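Local coordinates for CELL WALL surface anchor family protein (Streptococcus pneumoniae, PDB 2WW8), which probably mediates attachment of the bacterium to host cells as the adhesin of its pilus, at residues L208-K213 against K591-G596. Numbering follows the deposited sequence.
Sequences LTVSGK and KSIENG
At the end of a beta sandwich next to the adhesin's large metal-binding inserted region, Lys213, in an irregular stretch of strand 203-218, meets Ser592 in the break between strands 587-591 and 593-601. The junction is pinned by one backbone hydrogen bond, from Ser592 N to Lys213 O at 2.8 Å, with an N-H...O angle of 146°. The same carbonyl oxygen also receives a CA-H...O contact from Lys591 CA, 3.6 Å away. The Ser592 hydroxyl, held between its own backbone N and carbonyl carbon (chi1 66°), lies beside the Lys213 backbone, with OG 2.9 Å from Lys213 N and 3.7 Å from Lys213 CB; OG is hydrogen-bonded to Glu186 O, which ties Ser592 to the turn between strands 171-184 and 187-196. Gly212 CA lies against both side chains, 3.7 Å from Ile593 CD1 and 3.8 Å from Ser592 OG. Further into the sandwich, Ile593 reaches across with the end of its longer branch. CG1 is anti to the carbonyl carbon (chi1 -62°), and CD1 meets Val210 CG1 at 3.4 Å, a tight fit for two methyl groups, while also lying near Ser211 O. The lysine amines are drawn off to other partners, Lys213 NZ to Pro185 O and Lys591 NZ to Glu672 in a salt bridge. Beyond Ile593 the chain turns a corner at Glu594 and Asn595, and Asn595 and Gly596 form a G1 bulge opposite Leu666. Strand 203-218 runs between strands 187-196 and 673-682, whereas strand 593-601 pairs with 660-668 in a separate sheet; Val210 and Ile593 bridge the two layers, packing against Leu668 and Leu666, with Ile598 and Phe713 also touching Val210.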
ATOM      1  N   LEU A 208       5.889   8.378  -3.191  1.00 15.66           N
ATOM      2  CA  LEU A 208       7.054   7.740  -2.547  1.00 16.76           C
ATOM      3  C   LEU A 208       6.749   7.755  -1.060  1.00 17.08           C
ATOM      4  O   LEU A 208       6.217   8.747  -0.570  1.00 14.49           O
ATOM      5  CB  LEU A 208       8.352   8.526  -2.793  1.00 18.59           C
ATOM      6  CG  LEU A 208       9.049   8.335  -4.144  1.00 19.30           C
ATOM      7  CD1 LEU A 208       8.257   8.969  -5.288  1.00 15.52           C
ATOM      8  CD2 LEU A 208      10.493   8.873  -4.054  1.00 17.74           C
ATOM      9  N   THR A 209       7.051   6.642  -0.385  1.00 16.51           N
ATOM     10  CA  THR A 209       6.959   6.605   1.057  1.00 16.35           C
ATOM     11  C   THR A 209       8.244   5.982   1.622  1.00 16.85           C
ATOM     12  O   THR A 209       8.938   5.251   0.907  1.00 16.31           O
ATOM     13  CB  THR A 209       5.742   5.832   1.586  1.00 15.70           C
ATOM     14  OG1 THR A 209       5.943   4.415   1.471  1.00 17.71           O
ATOM     15  CG2 THR A 209       4.428   6.236   0.920  1.00 12.91           C
ATOM     16  N   VAL A 210       8.533   6.299   2.894  1.00 16.47           N
ATOM     17  CA  VAL A 210       9.677   5.759   3.603  1.00 14.56           C
ATOM     18  C   VAL A 210       9.197   5.592   5.045  1.00 15.92           C
ATOM     19  O   VAL A 210       8.557   6.478   5.592  1.00 15.38           O
ATOM     20  CB  VAL A 210      10.894   6.708   3.567  1.00 17.89           C
ATOM     21  CG1 VAL A 210      12.009   6.100   4.416  1.00 17.62           C
ATOM     22  CG2 VAL A 210      11.404   6.855   2.110  1.00 16.56           C
ATOM     23  N   SER A 211       9.479   4.434   5.626  1.00 13.67           N
ATOM     24  CA  SER A 211       9.166   4.192   7.029  0.50 14.42           C
ATOM     25  C   SER A 211      10.423   3.641   7.669  1.00 14.44           C
ATOM     26  O   SER A 211      11.221   2.927   7.014  1.00 14.18           O
ATOM     27  CB  SER A 211       8.006   3.215   7.140  0.50 13.37           C
ATOM     28  OG  SER A 211       8.508   1.907   7.013  0.50 13.56           O
ATOM     29  N   GLY A 212      10.649   4.024   8.925  1.00 14.47           N
ATOM     30  CA  GLY A 212      11.897   3.669   9.615  1.00 11.75           C
ATOM     31  C   GLY A 212      11.782   2.475  10.560  1.00 12.49           C
ATOM     32  O   GLY A 212      10.764   1.734  10.615  1.00 11.81           O
ATOM     33  N   LYS A 213      12.842   2.313  11.337  1.00 12.75           N
ATOM     34  CA  LYS A 213      12.923   1.233  12.303  1.00 11.72           C
ATOM     35  C   LYS A 213      13.655   1.754  13.550  1.00 12.46           C
ATOM     36  O   LYS A 213      14.674   2.447  13.453  1.00 11.91           O
ATOM     37  CB  LYS A 213      13.673   0.033  11.701  1.00 12.14           C
ATOM     38  CG  LYS A 213      13.769  -1.181  12.645  1.00 15.52           C
ATOM     39  CD  LYS A 213      14.371  -2.415  11.974  1.00 18.58           C
ATOM     40  CE  LYS A 213      13.574  -2.892  10.735  1.00 22.02           C
ATOM     41  NZ  LYS A 213      14.243  -4.062  10.033  1.00 20.40           N
ATOM     42  N   LYS A 591      17.443   5.361  15.800  1.00 14.24           N
ATOM     43  CA  LYS A 591      16.551   5.230  14.657  1.00 12.45           C
ATOM     44  C   LYS A 591      17.388   4.856  13.436  1.00 12.82           C
ATOM     45  O   LYS A 591      18.555   5.259  13.380  1.00 12.97           O
ATOM     46  CB  LYS A 591      15.745   6.515  14.505  1.00 14.36           C
ATOM     47  CG  LYS A 591      14.936   6.712  15.767  1.00 14.78           C
ATOM     48  CD  LYS A 591      13.870   7.713  15.522  1.00 23.02           C
ATOM     49  CE  LYS A 591      13.128   7.920  16.841  1.00 27.74           C
ATOM     50  NZ  LYS A 591      12.013   8.845  16.526  1.00 26.22           N
ATOM     51  N   SER A 592      16.828   4.060  12.526  1.00 11.30           N
ATOM     52  CA  SER A 592      17.522   3.585  11.343  1.00 13.37           C
ATOM     53  C   SER A 592      17.634   4.661  10.256  1.00 14.04           C
ATOM     54  O   SER A 592      18.557   4.595   9.429  1.00 15.83           O
ATOM     55  CB  SER A 592      16.758   2.420  10.744  1.00 12.73           C
ATOM     56  OG  SER A 592      15.515   2.928  10.281  1.00 13.69           O
ATOM     57  N   ILE A 593      16.702   5.613  10.234  1.00 12.63           N
ATOM     58  CA  ILE A 593      16.746   6.720   9.265  1.00 14.73           C
ATOM     59  C   ILE A 593      17.096   7.978  10.038  1.00 14.86           C
ATOM     60  O   ILE A 593      16.352   8.435  10.904  1.00 14.47           O
ATOM     61  CB  ILE A 593      15.492   6.809   8.420  1.00 15.12           C
ATOM     62  CG1 ILE A 593      15.385   5.505   7.621  1.00 14.81           C
ATOM     63  CG2 ILE A 593      15.510   8.096   7.479  1.00 13.36           C
ATOM     64  CD1 ILE A 593      13.989   5.317   7.101  1.00 17.41           C
ATOM     65  N   GLU A 594      18.300   8.466   9.793  1.00 13.80           N
ATOM     66  CA  GLU A 594      18.760   9.587  10.569  1.00 14.43           C
ATOM     67  C   GLU A 594      19.423  10.655   9.663  1.00 12.17           C
ATOM     68  O   GLU A 594      20.531  10.441   9.209  1.00 11.87           O
ATOM     69  CB  GLU A 594      19.711   9.049  11.635  1.00 17.01           C
ATOM     70  CG  GLU A 594      20.407  10.247  12.196  1.00 20.87           C
ATOM     71  CD  GLU A 594      20.659  10.185  13.649  1.00 32.76           C
ATOM     72  OE1 GLU A 594      21.348   9.224  14.110  1.00 34.84           O
ATOM     73  OE2 GLU A 594      20.191  11.168  14.279  1.00 36.84           O
ATOM     74  N   ASN A 595      18.717  11.758   9.396  1.00 12.24           N
ATOM     75  CA  ASN A 595      19.010  12.790   8.388  1.00 12.41           C
ATOM     76  C   ASN A 595      19.183  12.015   7.081  1.00 14.84           C
ATOM     77  O   ASN A 595      20.216  12.141   6.415  1.00 13.87           O
ATOM     78  CB  ASN A 595      20.319  13.531   8.730  1.00 11.36           C
ATOM     79  CG  ASN A 595      20.504  14.769   7.885  1.00 15.31           C
ATOM     80  OD1 ASN A 595      19.560  15.295   7.322  1.00 16.96           O
ATOM     81  ND2 ASN A 595      21.742  15.222   7.757  1.00 18.23           N
ATOM     82  N   GLY A 596      18.205  11.154   6.795  1.00 12.38           N
ATOM     83  CA  GLY A 596      18.114  10.476   5.509  1.00 15.54           C
ATOM     84  C   GLY A 596      17.691  11.383   4.361  1.00 15.79           C
ATOM     85  O   GLY A 596      17.042  12.426   4.598  1.00 17.21           O
TER